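Local coordinates for protein CAS6A (Thermus thermophilus, PDB 4C97) that probably acts as an endoribonuclease that processes CRISPR RNA in antiviral defence, at residues 113-124 and 212-222. The protein carries 1 engineered substitution. Numbering follows the deposited sequence. Where two conformers were deposited one is given.
Sequences LFQGPPSRDLAL and ALWLSALGRFA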
ATOM      1  N   LEU A 113      13.035   6.724  -0.673  1.00 12.32           N
ATOM      2  CA  LEU A 113      11.894   6.788  -1.577  1.00  9.95           C
ATOM      3  C   LEU A 113      12.183   7.804  -2.656  1.00 12.58           C
ATOM      4  O   LEU A 113      11.560   7.754  -3.719  1.00 11.56           O
ATOM      5  CB  LEU A 113      10.625   7.193  -0.854  1.00 12.44           C
ATOM      6  CG  LEU A 113      10.126   6.218   0.203  1.00 14.15           C
ATOM      7  CD1 LEU A 113       8.943   6.830   0.906  1.00 15.50           C
ATOM      8  CD2 LEU A 113       9.779   4.840  -0.376  1.00 14.97           C
ATOM      9  N   PHE A 114      13.134   8.705  -2.394  1.00 10.19           N
ATOM     10  CA  PHE A 114      13.435   9.779  -3.312  1.00 11.43           C
ATOM     11  C   PHE A 114      14.703   9.498  -4.118  1.00 14.24           C
ATOM     12  O   PHE A 114      15.300  10.412  -4.653  1.00 15.91           O
ATOM     13  CB  PHE A 114      13.582  11.087  -2.537  1.00 13.49           C
ATOM     14  CG  PHE A 114      12.280  11.658  -2.062  1.00 16.97           C
ATOM     15  CD1 PHE A 114      11.546  12.526  -2.867  1.00 18.18           C
ATOM     16  CD2 PHE A 114      11.775  11.328  -0.821  1.00 18.98           C
ATOM     17  CE1 PHE A 114      10.344  13.043  -2.408  1.00 16.08           C
ATOM     18  CE2 PHE A 114      10.572  11.851  -0.378  1.00 23.11           C
ATOM     19  CZ  PHE A 114       9.867  12.706  -1.183  1.00 16.11           C
ATOM     20  N   GLN A 115      15.112   8.235  -4.195  1.00 12.13           N
ATOM     21  CA  GLN A 115      16.352   7.876  -4.885  1.00 12.10           C
ATOM     22  C   GLN A 115      16.300   8.070  -6.400  1.00 12.79           C
ATOM     23  O   GLN A 115      17.335   8.288  -7.041  1.00 15.98           O
ATOM     24  CB  GLN A 115      16.774   6.455  -4.555  1.00 12.79           C
ATOM     25  CG  GLN A 115      15.881   5.398  -5.129  1.00 15.08           C
ATOM     26  CD  GLN A 115      16.289   4.028  -4.657  1.00 20.91           C
ATOM     27  OE1 GLN A 115      17.108   3.373  -5.288  1.00 22.65           O
ATOM     28  NE2 GLN A 115      15.736   3.595  -3.520  1.00 21.02           N
ATOM     29  N   GLY A 116      15.106   7.974  -6.968  1.00 12.91           N
ATOM     30  CA  GLY A 116      14.921   8.159  -8.393  1.00 11.20           C
ATOM     31  C   GLY A 116      15.391   6.913  -9.118  1.00 11.82           C
ATOM     32  O   GLY A 116      15.438   5.840  -8.524  1.00 18.31           O
ATOM     33  N   PRO A 117      15.743   7.047 -10.400  1.00 13.37           N
ATOM     34  CA  PRO A 117      15.826   8.307 -11.139  1.00 13.52           C
ATOM     35  C   PRO A 117      14.482   8.989 -11.354  1.00 15.50           C
ATOM     36  O   PRO A 117      13.435   8.332 -11.345  1.00 15.98           O
ATOM     37  CB  PRO A 117      16.402   7.883 -12.483  1.00 19.44           C
ATOM     38  CG  PRO A 117      16.027   6.479 -12.631  1.00 26.80           C
ATOM     39  CD  PRO A 117      16.077   5.897 -11.254  1.00 20.40           C
ATOM     40  N   PRO A 118      14.509  10.312 -11.529  1.00 16.76           N
ATOM     41  CA  PRO A 118      13.264  10.988 -11.870  1.00 16.26           C
ATOM     42  C   PRO A 118      12.765  10.446 -13.179  1.00 17.69           C
ATOM     43  O   PRO A 118      13.540  10.102 -14.073  1.00 17.03           O
ATOM     44  CB  PRO A 118      13.674  12.458 -11.990  1.00 19.71           C
ATOM     45  CG  PRO A 118      15.153  12.455 -12.181  1.00 24.17           C
ATOM     46  CD  PRO A 118      15.656  11.234 -11.489  1.00 22.02           C
ATOM     47  N   SER A 119      11.452  10.356 -13.298  1.00 15.54           N
ATOM     48  CA  SER A 119      10.880   9.971 -14.558  1.00 16.52           C
ATOM     49  C   SER A 119       9.530  10.634 -14.676  1.00 14.51           C
ATOM     50  O   SER A 119       8.841  10.806 -13.681  1.00 11.48           O
ATOM     51  CB  SER A 119      10.719   8.450 -14.649  1.00 15.04           C
ATOM     52  OG  SER A 119      10.025   8.130 -15.844  1.00 13.88           O
ATOM     53  N   ARG A 120       9.174  11.012 -15.895  0.50 14.55           N
ATOM     54  CA  ARG A 120       7.848  11.541 -16.207  0.50 16.78           C
ATOM     55  C   ARG A 120       6.774  10.472 -16.184  0.50 14.25           C
ATOM     56  O   ARG A 120       5.593  10.789 -16.098  0.50 12.87           O
ATOM     57  CB  ARG A 120       7.870  12.196 -17.583  0.50 19.09           C
ATOM     58  CG  ARG A 120       8.780  13.381 -17.647  0.50 25.77           C
ATOM     59  CD  ARG A 120       8.718  14.064 -18.982  0.50 27.76           C
ATOM     60  NE  ARG A 120       8.977  15.493 -18.824  0.50 39.25           N
ATOM     61  CZ  ARG A 120      10.120  16.106 -19.106  0.50 39.82           C
ATOM     62  NH1 ARG A 120      11.162  15.437 -19.589  0.50 49.51           N
ATOM     63  NH2 ARG A 120      10.212  17.413 -18.911  0.50 27.36           N
ATOM     64  N   ASP A 121       7.188   9.210 -16.239  1.00 12.17           N
ATOM     65  CA  ASP A 121       6.264   8.084 -16.287  1.00 11.71           C
ATOM     66  C   ASP A 121       6.220   7.330 -14.966  1.00 12.91           C
ATOM     67  O   ASP A 121       7.240   7.177 -14.279  1.00 12.87           O
ATOM     68  CB  ASP A 121       6.666   7.082 -17.361  1.00 15.53           C
ATOM     69  CG  ASP A 121       6.605   7.652 -18.756  1.00 28.36           C
ATOM     70  OD1 ASP A 121       5.734   8.504 -19.022  1.00 23.87           O
ATOM     71  OD2 ASP A 121       7.449   7.233 -19.578  1.00 28.63           O
ATOM     72  N   LEU A 122       5.035   6.869 -14.593  1.00 10.45           N
ATOM     73  CA  LEU A 122       4.894   5.997 -13.435  1.00 11.77           C
ATOM     74  C   LEU A 122       3.886   4.905 -13.754  1.00 13.05           C
ATOM     75  O   LEU A 122       2.697   5.177 -13.985  1.00 10.11           O
ATOM     76  CB  LEU A 122       4.471   6.781 -12.188  1.00  9.20           C
ATOM     77  CG  LEU A 122       4.177   5.911 -10.945  1.00 10.96           C
ATOM     78  CD1 LEU A 122       5.421   5.173 -10.475  1.00 20.26           C
ATOM     79  CD2 LEU A 122       3.563   6.736  -9.857  1.00 10.38           C
ATOM     80  N   ALA A 123       4.375   3.672 -13.813  1.00 10.39           N
ATOM     81  CA  ALA A 123       3.511   2.523 -14.049  1.00 13.52           C
ATOM     82  C   ALA A 123       3.172   1.907 -12.710  1.00 13.80           C
ATOM     83  O   ALA A 123       4.063   1.484 -11.990  1.00 11.17           O
ATOM     84  CB  ALA A 123       4.206   1.503 -14.919  1.00 14.63           C
ATOM     85  N   LEU A 124       1.889   1.880 -12.385  1.00 10.03           N
ATOM     86  CA  LEU A 124       1.429   1.247 -11.165  1.00  8.39           C
ATOM     87  C   LEU A 124       0.613   0.025 -11.479  1.00 12.83           C
ATOM     88  O   LEU A 124      -0.208   0.015 -12.404  1.00 12.76           O
ATOM     89  CB  LEU A 124       0.576   2.196 -10.324  1.00 11.39           C
ATOM     90  CG  LEU A 124       1.291   3.358  -9.669  1.00 12.76           C
ATOM     91  CD1 LEU A 124       0.284   4.211  -8.927  1.00 11.63           C
ATOM     92  CD2 LEU A 124       2.375   2.842  -8.716  1.00 16.35           C
ATOM     93  N   ALA A 212       9.392  15.208 -11.387  1.00 10.65           N
ATOM     94  CA  ALA A 212       9.598  13.825 -11.812  1.00 13.92           C
ATOM     95  C   ALA A 212      10.162  12.980 -10.653  1.00 14.53           C
ATOM     96  O   ALA A 212       9.827  11.798 -10.487  1.00 11.90           O
ATOM     97  CB  ALA A 212      10.540  13.794 -13.039  1.00 14.60           C
ATOM     98  N   LEU A 213      11.015  13.598  -9.838  1.00 13.62           N
ATOM     99  CA  LEU A 213      11.483  12.908  -8.636  1.00 13.04           C
ATOM    100  C   LEU A 213      10.342  12.596  -7.645  1.00 11.41           C
ATOM    101  O   LEU A 213      10.232  11.462  -7.136  1.00  9.74           O
ATOM    102  CB  LEU A 213      12.572  13.700  -7.932  1.00 13.19           C
ATOM    103  CG  LEU A 213      13.291  12.870  -6.892  1.00 12.10           C
ATOM    104  CD1 LEU A 213      14.098  11.755  -7.544  1.00 17.06           C
ATOM    105  CD2 LEU A 213      14.178  13.768  -6.025  1.00 19.98           C
ATOM    106  N   TRP A 214       9.515  13.603  -7.355  1.00 11.95           N
ATOM    107  CA  TRP A 214       8.359  13.375  -6.511  1.00 10.11           C
ATOM    108  C   TRP A 214       7.441  12.293  -7.093  1.00  9.89           C
ATOM    109  O   TRP A 214       6.952  11.428  -6.369  1.00 10.32           O
ATOM    110  CB  TRP A 214       7.594  14.687  -6.304  1.00 12.31           C
ATOM    111  CG  TRP A 214       8.120  15.467  -5.135  1.00 14.30           C
ATOM    112  CD1 TRP A 214       9.093  16.427  -5.150  1.00 15.32           C
ATOM    113  CD2 TRP A 214       7.728  15.318  -3.759  1.00 13.15           C
ATOM    114  NE1 TRP A 214       9.322  16.895  -3.874  1.00 14.23           N
ATOM    115  CE2 TRP A 214       8.499  16.223  -3.000  1.00 13.05           C
ATOM    116  CE3 TRP A 214       6.798  14.497  -3.105  1.00 13.41           C
ATOM    117  CZ2 TRP A 214       8.365  16.347  -1.630  1.00 11.68           C
ATOM    118  CZ3 TRP A 214       6.663  14.623  -1.738  1.00 12.65           C
ATOM    119  CH2 TRP A 214       7.440  15.540  -1.015  1.00 11.92           C
ATOM    120  N   LEU A 215       7.191  12.331  -8.405  1.00  8.54           N
ATOM    121  CA  LEU A 215       6.376  11.269  -9.010  1.00  8.90           C
ATOM    122  C   LEU A 215       6.978   9.883  -8.718  1.00 10.21           C
ATOM    123  O   LEU A 215       6.274   8.946  -8.274  1.00  8.96           O
ATOM    124  CB  LEU A 215       6.202  11.500 -10.515  1.00 10.47           C
ATOM    125  CG  LEU A 215       5.324  10.483 -11.242  1.00  9.77           C
ATOM    126  CD1 LEU A 215       3.859  10.492 -10.749  1.00 11.65           C
ATOM    127  CD2 LEU A 215       5.378  10.720 -12.736  1.00 11.38           C
ATOM    128  N   SER A 216       8.291   9.775  -8.906  1.00 10.45           N
ATOM    129  CA  SER A 216       8.949   8.494  -8.636  1.00 10.39           C
ATOM    130  C   SER A 216       8.835   8.075  -7.168  1.00  8.26           C
ATOM    131  O   SER A 216       8.674   6.883  -6.848  1.00 10.57           O
ATOM    132  CB  SER A 216      10.408   8.505  -9.103  1.00 12.72           C
ATOM    133  OG  SER A 216      11.242   9.308  -8.289  1.00 13.49           O
ATOM    134  N   ALA A 217       8.907   9.057  -6.289  1.00  9.56           N
ATOM    135  CA  ALA A 217       8.794   8.803  -4.849  1.00 11.32           C
ATOM    136  C   ALA A 217       7.392   8.326  -4.454  1.00  8.10           C
ATOM    137  O   ALA A 217       7.251   7.424  -3.610  1.00  8.88           O
ATOM    138  CB  ALA A 217       9.174  10.052  -4.057  1.00 13.91           C
ATOM    139  N   LEU A 218       6.357   8.924  -5.054  1.00  9.82           N
ATOM    140  CA  LEU A 218       4.996   8.454  -4.805  1.00 10.49           C
ATOM    141  C   LEU A 218       4.884   7.003  -5.231  1.00  7.59           C
ATOM    142  O   LEU A 218       4.270   6.168  -4.536  1.00  8.74           O
ATOM    143  CB  LEU A 218       3.985   9.316  -5.560  1.00  9.75           C
ATOM    144  CG  LEU A 218       3.944  10.764  -5.084  1.00  9.61           C
ATOM    145  CD1 LEU A 218       2.983  11.559  -5.920  1.00 12.41           C
ATOM    146  CD2 LEU A 218       3.540  10.857  -3.637  1.00 15.06           C
ATOM    147  N   GLY A 219       5.476   6.723  -6.391  1.00  8.55           N
ATOM    148  CA  GLY A 219       5.569   5.352  -6.873  1.00  8.12           C
ATOM    149  C   GLY A 219       6.213   4.378  -5.899  1.00  8.27           C
ATOM    150  O   GLY A 219       5.647   3.318  -5.602  1.00 10.10           O
ATOM    151  N   ARG A 220       7.385   4.723  -5.397  1.00 10.68           N
ATOM    152  CA  ARG A 220       8.061   3.868  -4.417  0.50  9.31           C
ATOM    153  C   ARG A 220       7.269   3.731  -3.113  1.00  8.97           C
ATOM    154  O   ARG A 220       7.240   2.656  -2.503  1.00 11.29           O
ATOM    155  CB  ARG A 220       9.479   4.363  -4.132  0.50 11.12           C
ATOM    156  CG  ARG A 220      10.449   4.170  -5.295  0.50 12.09           C
ATOM    157  CD  ARG A 220      11.905   4.440  -4.931  0.50 17.26           C
ATOM    158  NE  ARG A 220      12.790   3.555  -5.676  0.50 26.85           N
ATOM    159  CZ  ARG A 220      13.138   3.721  -6.950  0.50 31.50           C
ATOM    160  NH1 ARG A 220      12.686   4.753  -7.651  0.50 21.95           N
ATOM    161  NH2 ARG A 220      13.943   2.839  -7.527  0.50 46.20           N
ATOM    162  N   PHE A 221       6.639   4.819  -2.669  1.00  9.11           N
ATOM    163  CA  PHE A 221       5.865   4.802  -1.430  1.00  8.77           C
ATOM    164  C   PHE A 221       4.638   3.911  -1.528  1.00  8.59           C
ATOM    165  O   PHE A 221       4.232   3.272  -0.534  1.00 10.04           O
ATOM    166  CB  PHE A 221       5.468   6.232  -1.106  1.00  8.95           C
ATOM    167  CG  PHE A 221       4.762   6.407   0.185  1.00  7.98           C
ATOM    168  CD1 PHE A 221       5.365   6.072   1.387  1.00  8.70           C
ATOM    169  CD2 PHE A 221       3.482   6.959   0.222  1.00 10.36           C
ATOM    170  CE1 PHE A 221       4.717   6.277   2.586  1.00 10.20           C
ATOM    171  CE2 PHE A 221       2.842   7.145   1.424  1.00 10.79           C
ATOM    172  CZ  PHE A 221       3.468   6.816   2.605  1.00  8.93           C
ATOM    173  N   ALA A 222       4.027   3.884  -2.726  1.00  8.80           N
ATOM    174  CA  ALA A 222       2.846   3.036  -2.934  1.00  9.83           C
ATOM    175  C   ALA A 222       2.976   1.575  -2.433  1.00  7.12           C
ATOM    176  O   ALA A 222       2.022   1.006  -1.871  1.00  8.37           O
ATOM    177  CB  ALA A 222       2.436   3.075  -4.396  1.00 11.03           C
TER
HETATM  178  O   HOH W   1      12.373   7.757  -6.305  1.00 13.18           O
HETATM  179  O   HOH W   2      12.363   5.974 -10.862  1.00 19.71           O
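Phe114 meets Trp214 edge-to-face: its CE1 and CZ point into the indole, ring planes at 81° and the centroids of the Phe114 ring and the Trp214 six-membered ring 4.8 Å apart. Over one face of Phe114 lies Ala217, CB 3.8 Å from the ring centroid, a CH-pi contact. Other apolar contacts are Leu113 CD1 to Phe221 CD1 at 3.7 Å and Pro118 CB on Ala212 CB. Where strand 121-124 begins, Leu122 CD1 reaches Gly219 CA at 3.6 Å, the bare backbone making room for the leucine, while its CD2 lies against Leu215.

Water 1 links the turn to the helix, donating to Leu113 O and Ser216 OG and accepting from Gly116 N at 2.8 Å. Ser216 OG, set between its own N and carbonyl carbon (chi1 72°), donates to Leu213 O at 2.6 Å. Gln115 CG lies over the centre of one Arg220 guanidinium face, the amide plane stacked 16° from it, and Gln115 NE2 bonds to Arg112 O.

The loop thus wraps one flank of helix 209-225; residues 121-124 then run nearly parallel to segment 212-222, their strand lying between strands 199-203 and 238-241. Helices 144-158 and 165-174 pack against Trp214, and a helix on an antiparallel sheet is consistent with the ferredoxin-like RAMP fold of Cas6 proteins.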